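Local coordinates for hypothetical protein (Uncultured marine organism, PDB 2OD5), which is of unknown function but probably binds nucleic acid through a winged helix-turn-helix fold, at residues G65-S70 / Y77-W82; E18-F23 / E36-T41; D26-T31 / E81-N86. All blocks are in the same frame, centred on the assembly; numbering follows the deposited sequence. Where two conformers were deposited one is given.

Contact 1: residues G65-S70 / Y77-W82; sequences GYIKRS and YDICEW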
loop_
_atom_site.group_PDB
_atom_site.type_symbol
_atom_site.label_atom_id
_atom_site.label_comp_id
_atom_site.label_asym_id
_atom_site.label_seq_id
_atom_site.Cartn_x
_atom_site.Cartn_y
_atom_site.Cartn_z
ATOM N N GLY A 65 -2.175 9.945 -0.941
ATOM C CA GLY A 65 -1.191 10.895 -1.443
ATOM C C GLY A 65 -0.235 10.293 -2.420
ATOM O O GLY A 65 -0.129 9.075 -2.542
ATOM N N TYR A 66 0.480 11.184 -3.108
ATOM C CA TYR A 66 1.328 10.840 -4.213
ATOM C C TYR A 66 2.432 11.899 -4.348
ATOM O O TYR A 66 2.073 13.073 -4.232
ATOM C CB TYR A 66 0.375 10.906 -5.409
ATOM C CG TYR A 66 0.918 10.656 -6.784
ATOM C CD1 TYR A 66 1.130 11.708 -7.658
ATOM C CD2 TYR A 66 1.148 9.362 -7.239
ATOM C CE1 TYR A 66 1.592 11.487 -8.942
ATOM C CE2 TYR A 66 1.613 9.130 -8.533
ATOM C CZ TYR A 66 1.826 10.201 -9.370
ATOM O OH TYR A 66 2.298 10.003 -10.641
ATOM N N ILE A 67 3.648 11.482 -4.680
ATOM C CA ILE A 67 4.703 12.342 -5.215
ATOM C C ILE A 67 5.229 11.656 -6.453
ATOM O O ILE A 67 5.570 10.481 -6.420
ATOM C CB ILE A 67 5.860 12.524 -4.220
ATOM C CG1 ILE A 67 5.380 13.248 -2.963
ATOM C CG2 ILE A 67 7.023 13.357 -4.816
ATOM C CD1 ILE A 67 6.344 13.093 -1.820
ATOM N N LYS A 68 5.300 12.393 -7.544
ATOM C CA LYS A 68 5.955 11.923 -8.742
ATOM C C LYS A 68 7.173 12.815 -8.937
ATOM O O LYS A 68 7.054 14.033 -8.853
ATOM C CB LYS A 68 5.013 12.055 -9.926
ATOM C CG LYS A 68 5.571 11.558 -11.267
ATOM C CD LYS A 68 4.552 11.829 -12.412
ATOM C CE LYS A 68 4.986 11.229 -13.747
ATOM N NZ LYS A 68 6.365 11.652 -14.109
ATOM N N ARG A 69 8.311 12.199 -9.176
ATOM C CA ARG A 69 9.526 12.927 -9.466
ATOM C C ARG A 69 9.978 12.554 -10.852
ATOM O O ARG A 69 9.956 11.380 -11.229
ATOM C CB ARG A 69 10.615 12.581 -8.451
ATOM C CG ARG A 69 12.001 13.100 -8.768
ATOM C CD ARG A 69 12.069 14.584 -8.783
ATOM N NE ARG A 69 13.276 15.067 -9.424
ATOM C CZ ARG A 69 13.556 16.346 -9.617
ATOM N NH1 ARG A 69 12.702 17.271 -9.228
ATOM N NH2 ARG A 69 14.676 16.682 -10.208
ATOM N N SER A 70 10.442 13.553 -11.577
ATOM C CA SER A 70 11.108 13.337 -12.844
ATOM C C SER A 70 12.241 14.346 -12.994
ATOM O O SER A 70 12.128 15.482 -12.589
ATOM C CB SER A 70 10.091 13.504 -13.949
ATOM O OG SER A 70 10.706 13.350 -15.213
ATOM N N TYR A 77 10.267 8.479 -10.931
ATOM C CA TYR A 77 9.689 7.513 -10.030
ATOM C C TYR A 77 8.516 8.148 -9.300
ATOM O O TYR A 77 8.356 9.374 -9.325
ATOM C CB TYR A 77 10.717 7.022 -9.030
ATOM C CG TYR A 77 11.365 8.087 -8.186
ATOM C CD1 TYR A 77 10.801 8.517 -7.003
ATOM C CD2 TYR A 77 12.581 8.636 -8.566
ATOM C CE1 TYR A 77 11.430 9.471 -6.229
ATOM C CE2 TYR A 77 13.197 9.597 -7.824
ATOM C CZ TYR A 77 12.640 9.997 -6.651
ATOM O OH TYR A 77 13.320 10.953 -5.947
ATOM N N ASP A 78 7.666 7.299 -8.726
ATOM C CA ASP A 78 6.503 7.740 -7.963
ATOM C C ASP A 78 6.609 7.171 -6.567
ATOM O O ASP A 78 7.188 6.110 -6.377
ATOM C CB ASP A 78 5.197 7.143 -8.519
ATOM C CG ASP A 78 4.898 7.570 -9.906
ATOM O OD1 ASP A 78 5.499 8.555 -10.375
ATOM O OD2 ASP A 78 4.047 6.908 -10.537
ATOM N N ILE A 79 6.023 7.862 -5.593
ATOM C CA ILE A 79 5.896 7.324 -4.248
ATOM C C ILE A 79 4.425 7.545 -3.901
ATOM O O ILE A 79 3.945 8.664 -4.004
ATOM C CB ILE A 79 6.726 8.115 -3.197
ATOM C CG1 ILE A 79 8.137 8.394 -3.685
ATOM C CG2 ILE A 79 6.765 7.319 -1.874
ATOM C CD1 ILE A 79 8.328 9.795 -4.217
ATOM N N CYS A 80 3.716 6.513 -3.492
ATOM C CA CYS A 80 2.297 6.678 -3.133
ATOM C C CYS A 80 2.127 6.388 -1.655
ATOM O O CYS A 80 2.880 5.589 -1.071
ATOM C CB CYS A 80 1.420 5.758 -3.962
ATOM S SG CYS A 80 1.501 6.151 -5.749
ATOM N N GLU A 81 1.148 7.056 -1.055
ATOM C CA GLU A 81 0.846 6.928 0.352
ATOM C C GLU A 81 -0.522 6.280 0.462
ATOM O O GLU A 81 -1.464 6.676 -0.249
ATOM C CB GLU A 81 0.784 8.314 1.007
ATOM C CG GLU A 81 2.118 9.051 0.995
ATOM C CD GLU A 81 1.994 10.555 1.009
ATOM O OE1 GLU A 81 0.902 11.100 1.245
ATOM O OE2 GLU A 81 3.002 11.197 0.749
ATOM N N TRP A 82 -0.632 5.316 1.373
ATOM C CA TRP A 82 -1.842 4.526 1.526
ATOM C C TRP A 82 -2.298 4.468 2.972
ATOM O O TRP A 82 -1.477 4.462 3.886
ATOM C CB TRP A 82 -1.550 3.112 1.052
ATOM C CG TRP A 82 -1.054 2.996 -0.299
ATOM C CD1 TRP A 82 0.262 3.047 -0.688
ATOM C CD2 TRP A 82 -1.815 2.856 -1.490
ATOM N NE1 TRP A 82 0.359 2.897 -2.042
ATOM C CE2 TRP A 82 -0.893 2.786 -2.562
ATOM C CE3 TRP A 82 -3.177 2.731 -1.763
ATOM C CZ2 TRP A 82 -1.289 2.602 -3.861
ATOM C CZ3 TRP A 82 -3.560 2.544 -3.082
ATOM C CH2 TRP A 82 -2.609 2.513 -4.103
#
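The Y77 ring lies beneath the aliphatic start of R69, whose CB stands over one face 3.9 Å from the ring centroid, in a CH-pi contact 18° off the normal. CG of R69 follows toward the phenol end of the same ring. Y77 places its ring there because CG sits between the backbone N and the carbonyl carbon (chi1 58°), which swings the ring across to the partner strand. The guanidinium continues away, its NE bonded to the S74 hydroxyl near the hairpin turn. At the other end, the Y66 ring is met at its edge and in its plane by sulfur: C80 SG approaches Y66 CD2 at 3.6 Å, a sulfur-aromatic contact that is somewhat provisional because Y66 was modelled in two conformers. K68 shares this face with Y66, C80 and D78, its CG lying 3.1 Å from D78 OD1 while its ammonium stays too distant for a salt bridge. On the reverse face, I67 CB rests on I79 CD1 at 3.7 Å.

Between these two faces the strands run antiparallel. I67 and I79 exchange bonds through N and O, as do R69 and Y77. The G65–E81 pair is less even: E81 N reaches G65 O at 2.8 Å from well above the carbonyl plane, and the return bond from G65 N to E81 O is weak at 3.4 Å. Having no side chain, G65 leaves room for E81, whose OE1 lies 3.4 Å from G65 CA; an alanine in place of E81 would probably leave the G65 backbone without the carboxylate that lies over it, opening a gap on that face. The hairpin of strands 61-71 and 75-84, coming after helix 48-57, is consistent with the wing of a winged helix-turn-helix domain.

Contact 2: residues E18-F23 / E36-T41; sequences EKIKKF and EHINST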
loop_
_atom_site.group_PDB
_atom_site.type_symbol
_atom_site.label_atom_id
_atom_site.label_comp_id
_atom_site.label_asym_id
_atom_site.label_seq_id
_atom_site.Cartn_x
_atom_site.Cartn_y
_atom_site.Cartn_z
ATOM N N GLU A 18 -4.246 -8.929 4.511
ATOM C CA GLU A 18 -4.404 -8.872 5.957
ATOM C C GLU A 18 -3.178 -8.256 6.624
ATOM O O GLU A 18 -3.298 -7.489 7.576
ATOM C CB GLU A 18 -4.690 -10.272 6.521
ATOM C CG GLU A 18 -5.971 -10.885 5.978
ATOM N N LYS A 19 -1.992 -8.591 6.127
ATOM C CA LYS A 19 -0.772 -7.990 6.671
ATOM C C LYS A 19 -0.729 -6.485 6.441
ATOM O O LYS A 19 -0.365 -5.725 7.339
ATOM C CB LYS A 19 0.462 -8.590 6.017
ATOM C CG LYS A 19 0.778 -9.965 6.457
ATOM C CD LYS A 19 2.160 -10.323 5.947
ATOM C CE LYS A 19 2.466 -11.779 6.181
ATOM N NZ LYS A 19 3.183 -12.007 7.462
ATOM N N ILE A 20 -1.074 -6.075 5.222
ATOM C CA ILE A 20 -1.050 -4.669 4.864
ATOM C C ILE A 20 -2.010 -3.886 5.783
ATOM O O ILE A 20 -1.657 -2.843 6.326
ATOM C CB ILE A 20 -1.429 -4.434 3.386
ATOM C CG1 ILE A 20 -0.396 -5.030 2.415
ATOM C CG2 ILE A 20 -1.586 -2.950 3.138
ATOM C CD1 ILE A 20 -0.917 -5.143 0.969
ATOM N N LYS A 21 -3.222 -4.392 5.976
ATOM C CA LYS A 21 -4.225 -3.700 6.788
ATOM C C LYS A 21 -3.767 -3.512 8.237
ATOM O O LYS A 21 -3.906 -2.435 8.810
ATOM C CB LYS A 21 -5.580 -4.405 6.688
ATOM C CG LYS A 21 -6.253 -4.282 5.331
ATOM N N LYS A 22 -3.157 -4.541 8.805
ATOM C CA LYS A 22 -2.578 -4.444 10.145
ATOM C C LYS A 22 -1.447 -3.427 10.217
ATOM O O LYS A 22 -1.367 -2.614 11.150
ATOM C CB LYS A 22 -2.089 -5.816 10.598
ATOM C CG LYS A 22 -3.222 -6.743 11.020
ATOM C CD LYS A 22 -3.780 -6.347 12.367
ATOM N N PHE A 23 -0.574 -3.455 9.222
ATOM C CA PHE A 23 0.537 -2.525 9.156
ATOM C C PHE A 23 0.065 -1.070 9.072
ATOM O O PHE A 23 0.659 -0.200 9.693
ATOM C CB PHE A 23 1.436 -2.871 7.960
ATOM C CG PHE A 23 2.652 -2.013 7.829
ATOM C CD1 PHE A 23 3.633 -2.008 8.821
ATOM C CD2 PHE A 23 2.825 -1.196 6.723
ATOM C CE1 PHE A 23 4.760 -1.230 8.716
ATOM C CE2 PHE A 23 3.983 -0.438 6.594
ATOM C CZ PHE A 23 4.945 -0.451 7.598
ATOM N N GLU A 36 8.598 -3.229 2.191
ATOM C CA GLU A 36 9.636 -3.711 3.082
ATOM C C GLU A 36 9.027 -4.523 4.234
ATOM O O GLU A 36 9.540 -5.577 4.605
ATOM C CB GLU A 36 10.512 -2.561 3.605
ATOM C CG GLU A 36 11.667 -3.071 4.493
ATOM C CD GLU A 36 12.667 -1.993 4.950
ATOM O OE1 GLU A 36 12.395 -0.793 4.762
ATOM O OE2 GLU A 36 13.700 -2.380 5.542
ATOM N N HIS A 37 7.910 -4.058 4.777
ATOM C CA HIS A 37 7.242 -4.760 5.866
ATOM C C HIS A 37 6.766 -6.122 5.441
ATOM O O HIS A 37 7.031 -7.120 6.103
ATOM C CB HIS A 37 6.040 -3.942 6.363
ATOM C CG HIS A 37 5.282 -4.650 7.424
ATOM N ND1 HIS A 37 5.809 -4.846 8.678
ATOM C CD2 HIS A 37 4.098 -5.308 7.394
ATOM C CE1 HIS A 37 4.946 -5.544 9.401
ATOM N NE2 HIS A 37 3.909 -5.856 8.640
ATOM N N ILE A 38 6.011 -6.175 4.352
ATOM C CA ILE A 38 5.469 -7.417 3.785
ATOM C C ILE A 38 6.572 -8.434 3.498
ATOM O O ILE A 38 6.536 -9.600 3.897
ATOM C CB ILE A 38 4.729 -7.082 2.452
ATOM C CG1 ILE A 38 3.407 -6.359 2.727
ATOM C CG2 ILE A 38 4.407 -8.298 1.666
ATOM C CD1 ILE A 38 2.443 -7.161 3.583
ATOM N N ASN A 39 7.562 -7.971 2.764
ATOM C CA ASN A 39 8.631 -8.853 2.358
ATOM C C ASN A 39 9.538 -9.313 3.519
ATOM O O ASN A 39 10.271 -10.292 3.373
ATOM C CB ASN A 39 9.452 -8.221 1.236
ATOM C CG ASN A 39 8.749 -8.284 -0.124
ATOM O OD1 ASN A 39 7.661 -8.836 -0.238
ATOM N ND2 ASN A 39 9.380 -7.728 -1.157
ATOM N N SER A 40 9.500 -8.605 4.645
ATOM C CA SER A 40 10.230 -8.993 5.844
ATOM C C SER A 40 9.575 -10.102 6.641
ATOM O O SER A 40 10.214 -10.650 7.537
ATOM C CB SER A 40 10.476 -7.783 6.752
ATOM O OG SER A 40 9.312 -7.482 7.490
ATOM N N THR A 41 8.335 -10.469 6.316
ATOM C CA THR A 41 7.564 -11.417 7.127
ATOM C C THR A 41 6.898 -12.536 6.340
ATOM O O THR A 41 5.946 -13.154 6.832
ATOM C CB THR A 41 6.457 -10.651 7.865
ATOM O OG1 THR A 41 5.584 -10.036 6.902
ATOM C CG2 THR A 41 7.085 -9.547 8.737
HETATM O O HOH W 1 1.247 -6.578 9.395
#
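K19 reaches from helix 9-23 to T41, just beyond helix 31-39, joining the first two helices of what is, by its order of helices and strands, probably a winged helix-turn-helix domain. Its CB faces the other helix and meets I38 CD1 at 3.4 Å, a tight fit to be read with caution, since I38 was modelled in two conformers. Further out, CD passes alongside the T41 side chain, 3.6 Å from OG1, and CE stays near both that hydroxyl and the T41 carbonyl oxygen. At the tip, after a bend at the last torsion (chi4 -93°), NZ grips T41 twice: it bonds O at 3.1 Å, coming from above the carbonyl plane, and makes a weak bond to OG1. That hydroxyl in turn donates to I38 O, which also accepts the T41 backbone N from the same face of its plane. The lysine thus holds a residue already folded back onto the I38 carbonyl, where the chain leaves for the turn of the putative helix-turn-helix.

Beside this polar bridge, I20 CG1 packs against I38 CD1, while other parts of I20 lie against L51, V54 and L55 of helix 48-57, the third helix. One turn further along helix 9-23, the chemistry turns aromatic. F23 and H37 slide past each other as an offset stack, centroids 4.2 Å apart and planes inclined by only 10°. F23 CD1 sits over the centre of the imidazole, and H37 CB covers the face of the phenyl ring. Stacking holds the imidazole flat against the phenyl ring, and its far nitrogen is tethered as well: one water lies 2.9 Å from H37 NE2 and donates to K19 O at 2.7 Å, tying the histidine to the backbone of the facing helix.

Contact 3: residues D26-T31 / E81-N86; sequences DRPRNT and EWATRN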
loop_
_atom_site.group_PDB
_atom_site.type_symbol
_atom_site.label_atom_id
_atom_site.label_comp_id
_atom_site.label_asym_id
_atom_site.label_seq_id
_atom_site.Cartn_x
_atom_site.Cartn_y
_atom_site.Cartn_z
ATOM N N ASP A 26 -1.956 2.018 12.361
ATOM C CA ASP A 26 -1.527 3.192 13.113
ATOM C C ASP A 26 -1.586 4.493 12.309
ATOM O O ASP A 26 -2.007 5.518 12.828
ATOM C CB ASP A 26 -0.114 2.981 13.679
ATOM C CG ASP A 26 -0.070 1.921 14.782
ATOM O OD1 ASP A 26 -1.096 1.710 15.476
ATOM O OD2 ASP A 26 1.000 1.299 14.953
ATOM N N ARG A 27 -1.173 4.464 11.051
ATOM C CA ARG A 27 -1.111 5.674 10.256
ATOM C C ARG A 27 -0.811 5.315 8.819
ATOM O O ARG A 27 -0.348 4.203 8.556
ATOM C CB ARG A 27 0.002 6.584 10.774
ATOM C CG ARG A 27 1.392 5.987 10.678
ATOM C CD ARG A 27 2.429 6.911 11.277
ATOM N NE ARG A 27 3.713 6.220 11.380
ATOM C CZ ARG A 27 4.731 6.332 10.529
ATOM N NH1 ARG A 27 4.679 7.148 9.465
ATOM N NH2 ARG A 27 5.832 5.617 10.759
ATOM N N PRO A 28 -1.018 6.263 7.887
ATOM C CA PRO A 28 -0.673 5.973 6.494
ATOM C C PRO A 28 0.811 5.673 6.274
ATOM O O PRO A 28 1.655 6.193 7.009
ATOM C CB PRO A 28 -1.059 7.255 5.764
ATOM C CG PRO A 28 -2.094 7.907 6.629
ATOM C CD PRO A 28 -1.667 7.583 8.031
ATOM N N ARG A 29 1.120 4.848 5.270
ATOM C CA ARG A 29 2.516 4.508 4.944
ATOM C C ARG A 29 2.686 4.501 3.445
ATOM O O ARG A 29 1.723 4.332 2.702
ATOM C CB ARG A 29 2.898 3.111 5.498
ATOM C CG ARG A 29 2.722 2.964 6.996
ATOM C CD ARG A 29 3.555 3.963 7.803
ATOM N NE ARG A 29 4.875 3.453 8.093
ATOM C CZ ARG A 29 5.174 2.687 9.144
ATOM N NH1 ARG A 29 4.247 2.313 10.019
ATOM N NH2 ARG A 29 6.417 2.267 9.297
ATOM N N ASN A 30 3.916 4.683 2.979
ATOM C CA ASN A 30 4.164 4.694 1.547
ATOM C C ASN A 30 4.457 3.291 1.011
ATOM O O ASN A 30 4.666 2.332 1.781
ATOM C CB ASN A 30 5.248 5.738 1.158
ATOM C CG ASN A 30 6.627 5.348 1.588
ATOM O OD1 ASN A 30 7.063 4.208 1.398
ATOM N ND2 ASN A 30 7.351 6.302 2.144
ATOM N N THR A 31 4.387 3.136 -0.299
ATOM C CA THR A 31 4.464 1.821 -0.923
ATOM C C THR A 31 5.765 1.085 -0.578
ATOM O O THR A 31 5.760 -0.133 -0.371
ATOM C CB THR A 31 4.356 1.895 -2.478
ATOM O OG1 THR A 31 3.153 2.568 -2.863
ATOM C CG2 THR A 31 4.313 0.474 -3.089
ATOM N N GLU A 81 1.148 7.056 -1.055
ATOM C CA GLU A 81 0.846 6.928 0.352
ATOM C C GLU A 81 -0.522 6.280 0.462
ATOM O O GLU A 81 -1.464 6.676 -0.249
ATOM C CB GLU A 81 0.784 8.314 1.007
ATOM C CG GLU A 81 2.118 9.051 0.995
ATOM C CD GLU A 81 1.994 10.555 1.009
ATOM O OE1 GLU A 81 0.902 11.100 1.245
ATOM O OE2 GLU A 81 3.002 11.197 0.749
ATOM N N TRP A 82 -0.632 5.316 1.373
ATOM C CA TRP A 82 -1.842 4.526 1.526
ATOM C C TRP A 82 -2.298 4.468 2.972
ATOM O O TRP A 82 -1.477 4.462 3.886
ATOM C CB TRP A 82 -1.550 3.112 1.052
ATOM C CG TRP A 82 -1.054 2.996 -0.299
ATOM C CD1 TRP A 82 0.262 3.047 -0.688
ATOM C CD2 TRP A 82 -1.815 2.856 -1.490
ATOM N NE1 TRP A 82 0.359 2.897 -2.042
ATOM C CE2 TRP A 82 -0.893 2.786 -2.562
ATOM C CE3 TRP A 82 -3.177 2.731 -1.763
ATOM C CZ2 TRP A 82 -1.289 2.602 -3.861
ATOM C CZ3 TRP A 82 -3.560 2.544 -3.082
ATOM C CH2 TRP A 82 -2.609 2.513 -4.103
ATOM N N ALA A 83 -3.609 4.350 3.174
ATOM C CA ALA A 83 -4.224 4.272 4.495
ATOM C C ALA A 83 -5.368 3.286 4.429
ATOM O O ALA A 83 -5.903 3.018 3.354
ATOM C CB ALA A 83 -4.768 5.657 4.888
ATOM N N THR A 84 -5.803 2.774 5.565
ATOM C CA THR A 84 -7.042 2.013 5.542
ATOM C C THR A 84 -8.199 2.976 5.387
ATOM O O THR A 84 -8.153 4.110 5.859
ATOM C CB THR A 84 -7.227 1.143 6.795
ATOM O OG1 THR A 84 -7.500 1.978 7.925
ATOM C CG2 THR A 84 -6.005 0.208 7.049
ATOM N N ARG A 85 -9.287 2.507 4.795
ATOM C CA ARG A 85 -10.492 3.342 4.671
ATOM C C ARG A 85 -11.018 3.778 6.030
ATOM O O ARG A 85 -11.527 4.908 6.207
ATOM C CB ARG A 85 -11.559 2.599 3.875
ATOM C CG ARG A 85 -12.736 3.418 3.490
ATOM C CD ARG A 85 -13.712 2.643 2.670
ATOM N NE ARG A 85 -13.178 2.231 1.377
ATOM C CZ ARG A 85 -13.212 2.978 0.275
ATOM N NH1 ARG A 85 -13.766 4.192 0.284
ATOM N NH2 ARG A 85 -12.703 2.512 -0.846
ATOM N N ASN A 86 -10.981 2.865 7.001
ATOM C CA ASN A 86 -11.431 3.190 8.341
ATOM C C ASN A 86 -10.557 4.240 9.020
ATOM O O ASN A 86 -11.073 5.125 9.738
ATOM C CB ASN A 86 -11.532 1.935 9.203
ATOM C CG ASN A 86 -12.772 1.144 8.930
ATOM O OD1 ASN A 86 -13.875 1.684 8.841
ATOM N ND2 ASN A 86 -12.607 -0.171 8.836
#
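W82 and T31 lie side by side and point the same way, so that the indole N-H meets the threonine hydroxyl edge-on. W82 NE1 donates to T31 OG1 at 2.9 Å with an angle of 156° at the hydrogen, and the oxygen is only 8° out of the ring plane. With W82 CG beside its backbone N (chi1 -56°), the indole extends toward the start of helix 31-39, and this bond helps fix which way round the ring sits.

The backbones carry the next step: R29 and W82 form an antiparallel hydrogen-bonded pair, R29 N to W82 O at 3.0 Å and W82 N to R29 O at 2.9 Å. The R29 side chain takes another course, its NE in a salt bridge with E33 and one face of its guanidinium under R27 NH2. P28 lies against A83, near the end of strand 75-84, its CG 3.9 Å from A83 CB and its CA beside W82 O in a C-H...O contact. N30 is paired with E81 without hydrogen bonds, and its OD1 accepts from the E33 backbone N as the N-cap of helix 31-39.

Strand 29-30 forms one edge of the sheet, beside strand 75-84. W82 reaches L55 and S56 of helix 48-57, while P28 rests on W87 and A83 on V88, both of helix 85-91.

How the contacts relate
Taken together, the three contacts range from exposed to partly buried. Contact 1 is the exposed one, regular backbone pairing dressed with long side chains. Of the partly buried two, contact 3 combines a short backbone pairing with one indole-hydroxyl bond, while contact 2 is made mainly by side chains. Contacts 1 and 3 share E81 and W82 and use opposite sides of strand 75-84, which lies between strands 61-71 and 29-30; C80 O to T31 N, 3.0 Å apart, probably adds a hydrogen bond between them. Contact 2 replaces strand pairing with helix packing, an aromatic stack and a lysine bridge. It meets contact 3 where F23 CZ lies 3.5 Å from R29 CZ, but does not touch contact 1.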